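PDB 4OQY: (S)-imine reductase from Streptomyces sp. GF3546, which probably reduces imines to amines with S selectivity, drawing hydride from NADPH held by a Rossmann-type domain. Local coordinates for residues G86-N91 / G111-T116; L181-T186 / E199-A204; F22-H27 / V43-V48. All coordinates share one frame; numbering follows the deposited sequence.

How the interactions relate
Interactions 3 and 1 lie in the N-terminal NADPH-binding domain and interaction 2 in the C-terminal helical domain, and they follow one another along the chain in the order 3, 1, 2. Interactions 1 and 3 are tied to the same sheet: residues 86-91 and 111-116 carry two of its inner strands, while 43-48 runs into strand 48-49 at its edge. Their centres are about 22 Å apart, their nearest atoms about 8 Å. Interaction 2 pairs helices 163-192 and 197-207, its centre about 42 Å from that of interaction 1 and about 41 Å from that of interaction 3. Interactions 1 and 3 thus build the cofactor domain, whereas at interaction 2 the second subunit packs on Leu200 and Tyr203.

Interaction 1. Residues G86-N91 / G111-T116; sequences GKVIAN and GAKHLT
Ile89 is bonded through its backbone to both Lys113 and Leu115, which joins strands 88-91 and 113-116 as parallel neighbours in a beta-alpha-beta unit of the Rossmann-type domain. Helix 97-109 is the crossover, and the strand axes lie 20° from exact parallel. Backbone bonds supply the main evidence of register. Lys87 O takes Lys113 N, and Ile89 N then reaches back to Lys113 O at 2.8 Å. Further along, Leu115 N binds Ile89 O at 2.7 Å, and Asn91 N closes the series on Leu115 O. Ahead of the strands, Gly86 N meets Gly111 O at 2.9 Å; Gly111 itself ends helix 97-109 in a Schellman motif.

Apolar contacts occupy both faces. Val88 CG1 touches Leu115 CD1 at 4.2 Å on the side covered by helix 139-149. On the other, Ile89 CD1 meets Ala112 CB at 4.0 Å.

The polar side chains meet at the far end, on the Ile89 face. Asn91 OD1 is held by Ser93 OG, and the amide stands 80° from the His114 imidazole plane. With His114 CG anti to the backbone N (chi1 -178°), the end of the imidazole is brought near Asn91, and His114 NE2 comes 3.5 Å from Asn91 CB.

Interaction 2. Residues L181-T186 / E199-A204; sequences LSYYQT and ELLPYA
Tyr183 reaches across to helix 197-207 with the CD1-CE1 side of its ring and its hydroxyl. Its CG lies anti to the backbone N (chi1 175°), which brings the ring end nearer to Leu201 and Ala204. Tyr183 CE1 packs on Ala204 CB at 3.7 Å, the methyl approaching the ring obliquely, while Ala204 O sits at the ring edge in its plane. Tyr183 OH lies 3.2 Å from Leu201 CD1, a close contact of the hydroxyl oxygen with a methyl, and also has a weak hydrogen bond to Thr205 OG1. The Leu201 side chain crosses the phenol obliquely, with CD1 as the touching branch, 4.1 Å from Tyr183 CZ.

The segments belong to a helix pair in the C-terminal domain: 181-186 and 199-204, parts of the consecutive helices 163-192 and 197-207, run roughly antiparallel, at 145°, their axes 10.3 Å apart at closest. At that spacing the space between them is bridged by side chains. Replacing Tyr183 by an alanine would probably open a gap beside Ala204 and deprive Leu201 CD1 of its phenol neighbour.

Thr186 supplies the second point of contact. Its OG1 turns back to Ser182 O in a weak bond, leaving CG2 to touch the partner helix, 3.8 Å from Leu200 CD2 and 4.0 Å from Ala204 CB. Leu200 crosses Thr186 at about a right angle, and the same CD2 comes 3.3 Å from Thr186 O. Leu200 also packs on Tyr168 of the second subunit.

Interaction 3. Residues F22-H27 / V43-V48; sequences FLDNGH and VARGAV
Asp24 and Arg45 meet in a salt bridge made through one carboxylate oxygen: Asp24 OD1 stands at the edge of the guanidinium, near its plane, facing both terminal nitrogens. The Arg45 NH1 bond to it, 2.8 Å, is weak and bent to 123°, and the modelled NH2 distance is so short that its exact value is doubtful. Carboxylate and guanidinium are twisted 36° against each other, so the pair is neither coplanar nor a two-oxygen fork. Arg45 NH1 has a second acceptor in Asn20 O, one turn back along helix 13-24, and this grip would help fix the rotation of the group.

Leu23 approaches Arg45 from another direction. Its CB lies over one face of the guanidinium, 3.8 Å above the plane and offset toward the rim, while Leu23 CD1 touches Arg45 CB at 3.9 Å. Arg45 can do both because its chain folds at chi3 (59°), bringing the head back over the leucine. Beyond the arginine, Leu23 CD2 rests 4.0 Å from Ala47 N, and Leu23 CD1 meets Ala47 CB at 4.2 Å.

Both backbones turn through a Schellman motif, Gly26 closing helix 13-24 and Gly46 the helix begun at residue 40. Helix 13-24 belongs to the first beta-alpha-beta unit (strands 6-9 and 29-32), following a Gly10, Gly12, Gly15 turn of the dinucleotide-binding GxGxxG type; residues 43-48 lead into strand 48-49 beside strand 29-32.

Interaction 1. Residues G86-N91 / G111-T116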
ATOM      1  N   GLY B  86      14.948 -13.628 -38.042  1.00 25.17           N
ATOM      2  CA  GLY B  86      15.855 -12.496 -37.896  1.00 25.24           C
ATOM      3  C   GLY B  86      15.270 -11.309 -37.167  1.00 24.83           C
ATOM      4  O   GLY B  86      15.906 -10.258 -37.100  1.00 25.15           O
ATOM      5  N   LYS B  87      14.071 -11.453 -36.605  1.00 24.27           N
ATOM      6  CA  LYS B  87      13.461 -10.354 -35.848  1.00 23.79           C
ATOM      7  C   LYS B  87      13.838 -10.392 -34.374  1.00 23.80           C
ATOM      8  O   LYS B  87      14.181 -11.438 -33.812  1.00 23.87           O
ATOM      9  CB  LYS B  87      11.932 -10.371 -35.971  1.00 23.24           C
ATOM     10  CG  LYS B  87      11.398 -10.369 -37.397  1.00 23.12           C
ATOM     11  CD  LYS B  87      11.772  -9.105 -38.172  1.00 23.08           C
ATOM     12  CE  LYS B  87      11.950  -9.418 -39.643  1.00 23.17           C
ATOM     13  NZ  LYS B  87      12.006  -8.202 -40.474  1.00 23.26           N
ATOM     14  N   VAL B  88      13.741  -9.225 -33.757  1.00 23.81           N
ATOM     15  CA  VAL B  88      13.887  -9.067 -32.326  1.00 23.83           C
ATOM     16  C   VAL B  88      12.549  -8.565 -31.826  1.00 23.44           C
ATOM     17  O   VAL B  88      12.110  -7.472 -32.171  1.00 23.20           O
ATOM     18  CB  VAL B  88      14.991  -8.064 -31.964  1.00 24.17           C
ATOM     19  CG1 VAL B  88      15.040  -7.835 -30.462  1.00 24.23           C
ATOM     20  CG2 VAL B  88      16.346  -8.549 -32.469  1.00 24.69           C
ATOM     21  N   ILE B  89      11.879  -9.396 -31.048  1.00 23.30           N
ATOM     22  CA  ILE B  89      10.605  -9.023 -30.478  1.00 23.06           C
ATOM     23  C   ILE B  89      10.805  -8.448 -29.087  1.00 22.99           C
ATOM     24  O   ILE B  89      11.241  -9.147 -28.177  1.00 23.06           O
ATOM     25  CB  ILE B  89       9.699 -10.245 -30.386  1.00 23.13           C
ATOM     26  CG1 ILE B  89       9.509 -10.831 -31.779  1.00 23.29           C
ATOM     27  CG2 ILE B  89       8.355  -9.855 -29.789  1.00 23.03           C
ATOM     28  CD1 ILE B  89       8.950 -12.226 -31.759  1.00 23.54           C
ATOM     29  N   ALA B  90      10.510  -7.170 -28.935  1.00 22.68           N
ATOM     30  CA  ALA B  90      10.500  -6.516 -27.636  1.00 22.65           C
ATOM     31  C   ALA B  90       9.056  -6.562 -27.163  1.00 22.39           C
ATOM     32  O   ALA B  90       8.240  -5.714 -27.524  1.00 22.09           O
ATOM     33  CB  ALA B  90      11.010  -5.089 -27.764  1.00 22.84           C
ATOM     34  N   ASN B  91       8.731  -7.639 -26.448  1.00 22.55           N
ATOM     35  CA  ASN B  91       7.379  -7.892 -25.989  1.00 22.49           C
ATOM     36  C   ASN B  91       7.085  -7.163 -24.675  1.00 22.79           C
ATOM     37  O   ASN B  91       7.526  -7.594 -23.614  1.00 22.47           O
ATOM     38  CB  ASN B  91       7.192  -9.385 -25.812  1.00 22.71           C
ATOM     39  CG  ASN B  91       5.757  -9.753 -25.576  1.00 22.61           C
ATOM     40  OD1 ASN B  91       4.915  -8.890 -25.361  1.00 22.69           O
ATOM     41  ND2 ASN B  91       5.465 -11.034 -25.641  1.00 22.80           N
ATOM     42  N   GLY B 111      13.069 -18.454 -35.303  1.00 26.61           N
ATOM     43  CA  GLY B 111      14.217 -17.698 -35.752  1.00 26.56           C
ATOM     44  C   GLY B 111      14.267 -16.262 -35.260  1.00 25.95           C
ATOM     45  O   GLY B 111      14.966 -15.462 -35.855  1.00 26.47           O
ATOM     46  N   ALA B 112      13.508 -15.939 -34.209  1.00 25.39           N
ATOM     47  CA  ALA B 112      13.456 -14.587 -33.639  1.00 25.27           C
ATOM     48  C   ALA B 112      14.005 -14.627 -32.219  1.00 25.40           C
ATOM     49  O   ALA B 112      13.988 -15.681 -31.574  1.00 25.95           O
ATOM     50  CB  ALA B 112      12.027 -14.063 -33.628  1.00 24.58           C
ATOM     51  N   LYS B 113      14.503 -13.484 -31.771  1.00 25.40           N
ATOM     52  CA  LYS B 113      14.953 -13.245 -30.397  1.00 25.52           C
ATOM     53  C   LYS B 113      13.848 -12.540 -29.640  1.00 24.62           C
ATOM     54  O   LYS B 113      13.085 -11.780 -30.229  1.00 24.42           O
ATOM     55  CB  LYS B 113      16.163 -12.314 -30.402  1.00 26.32           C
ATOM     56  CG  LYS B 113      17.291 -12.739 -31.321  1.00 27.26           C
ATOM     57  CD  LYS B 113      17.946 -13.979 -30.775  1.00 28.11           C
ATOM     58  CE  LYS B 113      19.144 -14.368 -31.601  1.00 29.12           C
ATOM     59  NZ  LYS B 113      19.754 -15.554 -30.949  1.00 29.97           N
ATOM     60  N   HIS B 114      13.785 -12.745 -28.336  1.00 24.15           N
ATOM     61  CA  HIS B 114      12.702 -12.203 -27.537  1.00 23.37           C
ATOM     62  C   HIS B 114      13.264 -11.456 -26.362  1.00 23.37           C
ATOM     63  O   HIS B 114      14.048 -12.012 -25.601  1.00 23.81           O
ATOM     64  CB  HIS B 114      11.869 -13.334 -27.035  1.00 23.03           C
ATOM     65  CG  HIS B 114      10.684 -12.934 -26.231  1.00 22.41           C
ATOM     66  ND1 HIS B 114      10.722 -12.786 -24.863  1.00 22.44           N
ATOM     67  CD2 HIS B 114       9.391 -12.763 -26.589  1.00 22.09           C
ATOM     68  CE1 HIS B 114       9.513 -12.502 -24.418  1.00 22.07           C
ATOM     69  NE2 HIS B 114       8.688 -12.489 -25.447  1.00 21.88           N
ATOM     70  N   LEU B 115      12.864 -10.195 -26.239  1.00 22.89           N
ATOM     71  CA  LEU B 115      13.135  -9.364 -25.060  1.00 22.79           C
ATOM     72  C   LEU B 115      11.837  -9.133 -24.324  1.00 22.08           C
ATOM     73  O   LEU B 115      10.850  -8.654 -24.896  1.00 21.70           O
ATOM     74  CB  LEU B 115      13.727  -7.990 -25.434  1.00 23.17           C
ATOM     75  CG  LEU B 115      15.130  -7.944 -26.056  1.00 23.79           C
ATOM     76  CD1 LEU B 115      15.488  -6.521 -26.461  1.00 24.04           C
ATOM     77  CD2 LEU B 115      16.203  -8.514 -25.135  1.00 24.20           C
ATOM     78  N   THR B 116      11.855  -9.454 -23.047  1.00 21.88           N
ATOM     79  CA  THR B 116      10.723  -9.211 -22.181  1.00 21.61           C
ATOM     80  C   THR B 116      10.851  -7.805 -21.587  1.00 21.70           C
ATOM     81  O   THR B 116      11.875  -7.458 -20.972  1.00 21.83           O
ATOM     82  CB  THR B 116      10.666 -10.242 -21.042  1.00 21.62           C
ATOM     83  OG1 THR B 116      10.765 -11.567 -21.581  1.00 21.63           O
ATOM     84  CG2 THR B 116       9.355 -10.118 -20.272  1.00 21.36           C
TER

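Interaction 2. Residues L181-T186 / E199-A204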
ATOM      1  N   LEU B 181      -6.551  -1.799  -3.194  1.00 21.52           N
ATOM      2  CA  LEU B 181      -7.703  -2.321  -2.477  1.00 21.13           C
ATOM      3  C   LEU B 181      -7.741  -1.846  -1.031  1.00 20.86           C
ATOM      4  O   LEU B 181      -8.805  -1.620  -0.509  1.00 20.95           O
ATOM      5  CB  LEU B 181      -7.798  -3.864  -2.556  1.00 20.82           C
ATOM      6  CG  LEU B 181      -8.176  -4.432  -3.930  1.00 20.80           C
ATOM      7  CD1 LEU B 181      -8.417  -5.945  -3.887  1.00 20.70           C
ATOM      8  CD2 LEU B 181      -9.412  -3.745  -4.484  1.00 21.22           C
ATOM      9  N   SER B 182      -6.597  -1.704  -0.376  1.00 20.51           N
ATOM     10  CA  SER B 182      -6.595  -1.280   1.024  1.00 20.57           C
ATOM     11  C   SER B 182      -7.118   0.159   1.138  1.00 21.04           C
ATOM     12  O   SER B 182      -7.779   0.529   2.101  1.00 21.16           O
ATOM     13  CB  SER B 182      -5.206  -1.408   1.631  1.00 20.42           C
ATOM     14  OG  SER B 182      -4.332  -0.383   1.217  1.00 20.67           O
ATOM     15  N   TYR B 183      -6.839   0.928   0.101  1.00 21.20           N
ATOM     16  CA  TYR B 183      -7.302   2.308  -0.021  1.00 21.86           C
ATOM     17  C   TYR B 183      -8.819   2.319  -0.138  1.00 22.20           C
ATOM     18  O   TYR B 183      -9.511   2.919   0.672  1.00 22.54           O
ATOM     19  CB  TYR B 183      -6.638   2.883  -1.248  1.00 21.92           C
ATOM     20  CG  TYR B 183      -7.030   4.252  -1.652  1.00 22.56           C
ATOM     21  CD1 TYR B 183      -6.440   5.327  -1.041  1.00 23.08           C
ATOM     22  CD2 TYR B 183      -7.936   4.482  -2.691  1.00 22.85           C
ATOM     23  CE1 TYR B 183      -6.736   6.615  -1.422  1.00 23.69           C
ATOM     24  CE2 TYR B 183      -8.249   5.788  -3.080  1.00 23.59           C
ATOM     25  CZ  TYR B 183      -7.643   6.836  -2.425  1.00 23.99           C
ATOM     26  OH  TYR B 183      -7.910   8.157  -2.754  1.00 25.04           O
ATOM     27  N   TYR B 184      -9.350   1.545  -1.073  1.00 22.22           N
ATOM     28  CA  TYR B 184     -10.805   1.387  -1.164  1.00 22.68           C
ATOM     29  C   TYR B 184     -11.484   0.830   0.098  1.00 22.52           C
ATOM     30  O   TYR B 184     -12.598   1.237   0.433  1.00 22.78           O
ATOM     31  CB  TYR B 184     -11.176   0.521  -2.374  1.00 22.75           C
ATOM     32  CG  TYR B 184     -10.824   1.159  -3.697  1.00 23.21           C
ATOM     33  CD1 TYR B 184     -10.872   2.548  -3.878  1.00 23.93           C
ATOM     34  CD2 TYR B 184     -10.476   0.379  -4.772  1.00 23.10           C
ATOM     35  CE1 TYR B 184     -10.532   3.124  -5.096  1.00 24.32           C
ATOM     36  CE2 TYR B 184     -10.155   0.939  -5.981  1.00 23.48           C
ATOM     37  CZ  TYR B 184     -10.180   2.308  -6.135  1.00 24.05           C
ATOM     38  OH  TYR B 184      -9.879   2.816  -7.366  1.00 24.68           O
ATOM     39  N   GLN B 185     -10.803  -0.085   0.787  1.00 21.95           N
ATOM     40  CA  GLN B 185     -11.300  -0.702   2.006  1.00 21.91           C
ATOM     41  C   GLN B 185     -11.523   0.371   3.059  1.00 22.29           C
ATOM     42  O   GLN B 185     -12.513   0.365   3.761  1.00 22.50           O
ATOM     43  CB  GLN B 185     -10.299  -1.782   2.493  1.00 21.36           C
ATOM     44  CG  GLN B 185     -10.715  -2.567   3.729  1.00 21.31           C
ATOM     45  CD  GLN B 185     -11.746  -3.658   3.450  1.00 21.34           C
ATOM     46  OE1 GLN B 185     -11.690  -4.340   2.437  1.00 21.14           O
ATOM     47  NE2 GLN B 185     -12.692  -3.804   4.356  1.00 21.57           N
ATOM     48  N   THR B 186     -10.590   1.308   3.139  1.00 22.41           N
ATOM     49  CA  THR B 186     -10.675   2.383   4.074  1.00 22.85           C
ATOM     50  C   THR B 186     -11.856   3.311   3.763  1.00 23.48           C
ATOM     51  O   THR B 186     -12.514   3.830   4.672  1.00 23.85           O
ATOM     52  CB  THR B 186      -9.338   3.163   3.991  1.00 22.88           C
ATOM     53  OG1 THR B 186      -8.337   2.483   4.770  1.00 22.51           O
ATOM     54  CG2 THR B 186      -9.486   4.532   4.436  1.00 23.53           C
ATOM     55  N   GLU B 199     -14.705  13.402   2.179  1.00 38.08           N
ATOM     56  CA  GLU B 199     -14.078  13.894   3.398  1.00 37.78           C
ATOM     57  C   GLU B 199     -12.878  13.019   3.813  1.00 35.83           C
ATOM     58  O   GLU B 199     -11.854  13.523   4.276  1.00 35.39           O
ATOM     59  CB  GLU B 199     -15.106  13.971   4.523  1.00 38.98           C
ATOM     60  CG  GLU B 199     -14.530  14.373   5.874  1.00 39.74           C
ATOM     61  CD  GLU B 199     -15.600  14.679   6.911  1.00 41.34           C
ATOM     62  OE1 GLU B 199     -16.755  14.985   6.529  1.00 42.56           O
ATOM     63  OE2 GLU B 199     -15.277  14.648   8.118  1.00 42.08           O
ATOM     64  N   LEU B 200     -12.993  11.707   3.649  1.00 33.90           N
ATOM     65  CA  LEU B 200     -11.884  10.808   4.013  1.00 32.55           C
ATOM     66  C   LEU B 200     -10.779  10.741   2.952  1.00 31.83           C
ATOM     67  O   LEU B 200      -9.625  10.441   3.267  1.00 30.81           O
ATOM     68  CB  LEU B 200     -12.422   9.397   4.271  1.00 31.70           C
ATOM     69  CG  LEU B 200     -11.480   8.375   4.899  1.00 30.83           C
ATOM     70  CD1 LEU B 200     -10.940   8.818   6.251  1.00 30.92           C
ATOM     71  CD2 LEU B 200     -12.242   7.071   5.047  1.00 30.51           C
ATOM     72  N   LEU B 201     -11.137  11.032   1.698  1.00 31.98           N
ATOM     73  CA  LEU B 201     -10.215  10.887   0.558  1.00 31.47           C
ATOM     74  C   LEU B 201      -8.797  11.473   0.770  1.00 31.17           C
ATOM     75  O   LEU B 201      -7.820  10.757   0.586  1.00 30.50           O
ATOM     76  CB  LEU B 201     -10.836  11.456  -0.734  1.00 32.24           C
ATOM     77  CG  LEU B 201     -10.298  10.831  -2.024  1.00 31.87           C
ATOM     78  CD1 LEU B 201     -10.781   9.385  -2.178  1.00 31.28           C
ATOM     79  CD2 LEU B 201     -10.688  11.651  -3.245  1.00 32.58           C
ATOM     80  N   PRO B 202      -8.680  12.761   1.164  1.00 31.63           N
ATOM     81  CA  PRO B 202      -7.341  13.303   1.404  1.00 31.55           C
ATOM     82  C   PRO B 202      -6.559  12.539   2.476  1.00 30.66           C
ATOM     83  O   PRO B 202      -5.363  12.325   2.322  1.00 29.93           O
ATOM     84  CB  PRO B 202      -7.608  14.755   1.837  1.00 32.67           C
ATOM     85  CG  PRO B 202      -9.039  14.789   2.248  1.00 33.01           C
ATOM     86  CD  PRO B 202      -9.724  13.778   1.383  1.00 32.50           C
ATOM     87  N   TYR B 203      -7.230  12.098   3.533  1.00 30.51           N
ATOM     88  CA  TYR B 203      -6.562  11.286   4.563  1.00 29.91           C
ATOM     89  C   TYR B 203      -6.073   9.939   4.031  1.00 29.18           C
ATOM     90  O   TYR B 203      -4.907   9.548   4.244  1.00 28.81           O
ATOM     91  CB  TYR B 203      -7.490  11.068   5.757  1.00 29.85           C
ATOM     92  CG  TYR B 203      -7.718  12.332   6.540  1.00 30.53           C
ATOM     93  CD1 TYR B 203      -6.792  12.755   7.482  1.00 30.65           C
ATOM     94  CD2 TYR B 203      -8.841  13.119   6.322  1.00 31.24           C
ATOM     95  CE1 TYR B 203      -6.980  13.918   8.201  1.00 31.54           C
ATOM     96  CE2 TYR B 203      -9.039  14.296   7.033  1.00 31.99           C
ATOM     97  CZ  TYR B 203      -8.099  14.689   7.970  1.00 32.15           C
ATOM     98  OH  TYR B 203      -8.280  15.829   8.704  1.00 32.68           O
ATOM     99  N   ALA B 204      -6.966   9.226   3.345  1.00 29.05           N
ATOM    100  CA  ALA B 204      -6.615   7.908   2.772  1.00 28.51           C
ATOM    101  C   ALA B 204      -5.426   8.071   1.804  1.00 28.65           C
ATOM    102  O   ALA B 204      -4.536   7.216   1.742  1.00 27.52           O
ATOM    103  CB  ALA B 204      -7.818   7.285   2.071  1.00 28.35           C
TER

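Interaction 3. Residues F22-H27 / V43-V48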
ATOM      1  N   PHE B  22       8.440   7.809 -30.181  1.00 26.05           N
ATOM      2  CA  PHE B  22       9.427   7.465 -31.214  1.00 26.03           C
ATOM      3  C   PHE B  22       9.499   8.542 -32.309  1.00 26.90           C
ATOM      4  O   PHE B  22      10.592   8.964 -32.733  1.00 27.66           O
ATOM      5  CB  PHE B  22       9.106   6.087 -31.850  1.00 24.98           C
ATOM      6  CG  PHE B  22       9.618   4.885 -31.078  1.00 24.30           C
ATOM      7  CD1 PHE B  22      10.911   4.844 -30.599  1.00 24.35           C
ATOM      8  CD2 PHE B  22       8.822   3.748 -30.938  1.00 23.54           C
ATOM      9  CE1 PHE B  22      11.383   3.747 -29.921  1.00 23.93           C
ATOM     10  CE2 PHE B  22       9.295   2.628 -30.269  1.00 23.01           C
ATOM     11  CZ  PHE B  22      10.576   2.624 -29.767  1.00 23.27           C
ATOM     12  N   LEU B  23       8.330   8.996 -32.756  1.00 27.30           N
ATOM     13  CA  LEU B  23       8.255  10.024 -33.781  1.00 28.33           C
ATOM     14  C   LEU B  23       8.794  11.366 -33.286  1.00 29.31           C
ATOM     15  O   LEU B  23       9.539  12.020 -34.000  1.00 29.84           O
ATOM     16  CB  LEU B  23       6.817  10.221 -34.244  1.00 28.38           C
ATOM     17  CG  LEU B  23       6.220   9.061 -35.023  1.00 27.57           C
ATOM     18  CD1 LEU B  23       4.750   9.336 -35.236  1.00 27.67           C
ATOM     19  CD2 LEU B  23       6.948   8.877 -36.346  1.00 27.68           C
ATOM     20  N   ASP B  24       8.440  11.754 -32.061  1.00 29.95           N
ATOM     21  CA  ASP B  24       8.993  12.978 -31.426  1.00 31.26           C
ATOM     22  C   ASP B  24      10.503  13.014 -31.453  1.00 31.48           C
ATOM     23  O   ASP B  24      11.109  14.087 -31.534  1.00 32.00           O
ATOM     24  CB  ASP B  24       8.563  13.071 -29.962  1.00 31.73           C
ATOM     25  CG  ASP B  24       7.072  13.389 -29.792  1.00 32.18           C
ATOM     26  OD1 ASP B  24       6.394  13.727 -30.776  1.00 32.95           O
ATOM     27  OD2 ASP B  24       6.573  13.306 -28.655  1.00 32.61           O
ATOM     28  N   ASN B  25      11.116  11.838 -31.368  1.00 30.54           N
ATOM     29  CA  ASN B  25      12.564  11.744 -31.335  1.00 30.92           C
ATOM     30  C   ASN B  25      13.210  11.412 -32.683  1.00 30.86           C
ATOM     31  O   ASN B  25      14.385  11.083 -32.732  1.00 31.29           O
ATOM     32  CB  ASN B  25      12.997  10.736 -30.259  1.00 30.59           C
ATOM     33  CG  ASN B  25      12.746  11.235 -28.841  1.00 30.96           C
ATOM     34  OD1 ASN B  25      11.713  10.945 -28.225  1.00 30.54           O
ATOM     35  ND2 ASN B  25      13.683  12.017 -28.327  1.00 31.80           N
ATOM     36  N   GLY B  26      12.465  11.484 -33.778  1.00 30.81           N
ATOM     37  CA  GLY B  26      13.058  11.322 -35.109  1.00 31.26           C
ATOM     38  C   GLY B  26      13.223   9.903 -35.640  1.00 30.84           C
ATOM     39  O   GLY B  26      13.942   9.696 -36.622  1.00 31.10           O
ATOM     40  N   HIS B  27      12.535   8.935 -35.045  1.00 30.47           N
ATOM     41  CA  HIS B  27      12.564   7.547 -35.536  1.00 30.25           C
ATOM     42  C   HIS B  27      11.435   7.281 -36.511  1.00 30.01           C
ATOM     43  O   HIS B  27      10.326   7.740 -36.293  1.00 30.07           O
ATOM     44  CB  HIS B  27      12.413   6.589 -34.378  1.00 29.70           C
ATOM     45  CG  HIS B  27      13.588   6.583 -33.460  1.00 30.19           C
ATOM     46  ND1 HIS B  27      13.870   7.628 -32.605  1.00 31.02           N
ATOM     47  CD2 HIS B  27      14.583   5.683 -33.293  1.00 29.98           C
ATOM     48  CE1 HIS B  27      14.976   7.358 -31.932  1.00 31.13           C
ATOM     49  NE2 HIS B  27      15.417   6.171 -32.319  1.00 30.85           N
ATOM     50  N   VAL B  43      -0.246   8.266 -38.387  1.00 26.15           N
ATOM     51  CA  VAL B  43       0.183   8.345 -39.795  1.00 26.27           C
ATOM     52  C   VAL B  43       0.350   9.812 -40.217  1.00 27.19           C
ATOM     53  O   VAL B  43       1.364  10.201 -40.800  1.00 27.14           O
ATOM     54  CB  VAL B  43      -0.797   7.606 -40.732  1.00 26.08           C
ATOM     55  CG1 VAL B  43      -0.475   7.867 -42.203  1.00 26.35           C
ATOM     56  CG2 VAL B  43      -0.757   6.099 -40.446  1.00 25.34           C
ATOM     57  N   ALA B  44      -0.634  10.626 -39.882  1.00 28.03           N
ATOM     58  CA  ALA B  44      -0.531  12.075 -40.147  1.00 29.24           C
ATOM     59  C   ALA B  44       0.703  12.718 -39.511  1.00 29.80           C
ATOM     60  O   ALA B  44       1.173  13.756 -39.992  1.00 30.72           O
ATOM     61  CB  ALA B  44      -1.785  12.784 -39.678  1.00 29.82           C
ATOM     62  N   ARG B  45       1.205  12.149 -38.421  1.00 29.73           N
ATOM     63  CA  ARG B  45       2.418  12.667 -37.810  1.00 30.26           C
ATOM     64  C   ARG B  45       3.675  12.076 -38.438  1.00 29.66           C
ATOM     65  O   ARG B  45       4.759  12.451 -38.036  1.00 29.66           O
ATOM     66  CB  ARG B  45       2.467  12.359 -36.321  1.00 30.48           C
ATOM     67  CG  ARG B  45       1.625  13.213 -35.409  1.00 31.66           C
ATOM     68  CD  ARG B  45       2.193  13.130 -33.994  1.00 32.03           C
ATOM     69  NE  ARG B  45       3.589  13.603 -33.968  1.00 32.89           N
ATOM     70  CZ  ARG B  45       4.487  13.334 -33.013  1.00 33.12           C
ATOM     71  NH1 ARG B  45       4.169  12.590 -31.967  1.00 32.91           N
ATOM     72  NH2 ARG B  45       5.721  13.805 -33.120  1.00 33.63           N
ATOM     73  N   GLY B  46       3.543  11.108 -39.356  1.00 28.67           N
ATOM     74  CA  GLY B  46       4.703  10.504 -40.035  1.00 28.02           C
ATOM     75  C   GLY B  46       4.893   8.999 -39.872  1.00 26.86           C
ATOM     76  O   GLY B  46       5.785   8.414 -40.511  1.00 26.78           O
ATOM     77  N   ALA B  47       4.070   8.337 -39.055  1.00 26.12           N
ATOM     78  CA  ALA B  47       4.133   6.851 -38.960  1.00 25.10           C
ATOM     79  C   ALA B  47       3.659   6.226 -40.268  1.00 24.86           C
ATOM     80  O   ALA B  47       2.984   6.873 -41.035  1.00 25.24           O
ATOM     81  CB  ALA B  47       3.281   6.352 -37.805  1.00 24.75           C
ATOM     82  N   VAL B  48       3.995   4.968 -40.535  1.00 24.21           N
ATOM     83  CA  VAL B  48       3.560   4.339 -41.767  1.00 24.03           C
ATOM     84  C   VAL B  48       2.690   3.166 -41.350  1.00 23.53           C
ATOM     85  O   VAL B  48       3.122   2.343 -40.548  1.00 23.02           O
ATOM     86  CB  VAL B  48       4.785   3.918 -42.614  1.00 24.05           C
ATOM     87  CG1 VAL B  48       4.364   3.164 -43.878  1.00 24.08           C
ATOM     88  CG2 VAL B  48       5.640   5.134 -42.966  1.00 24.60           C
TER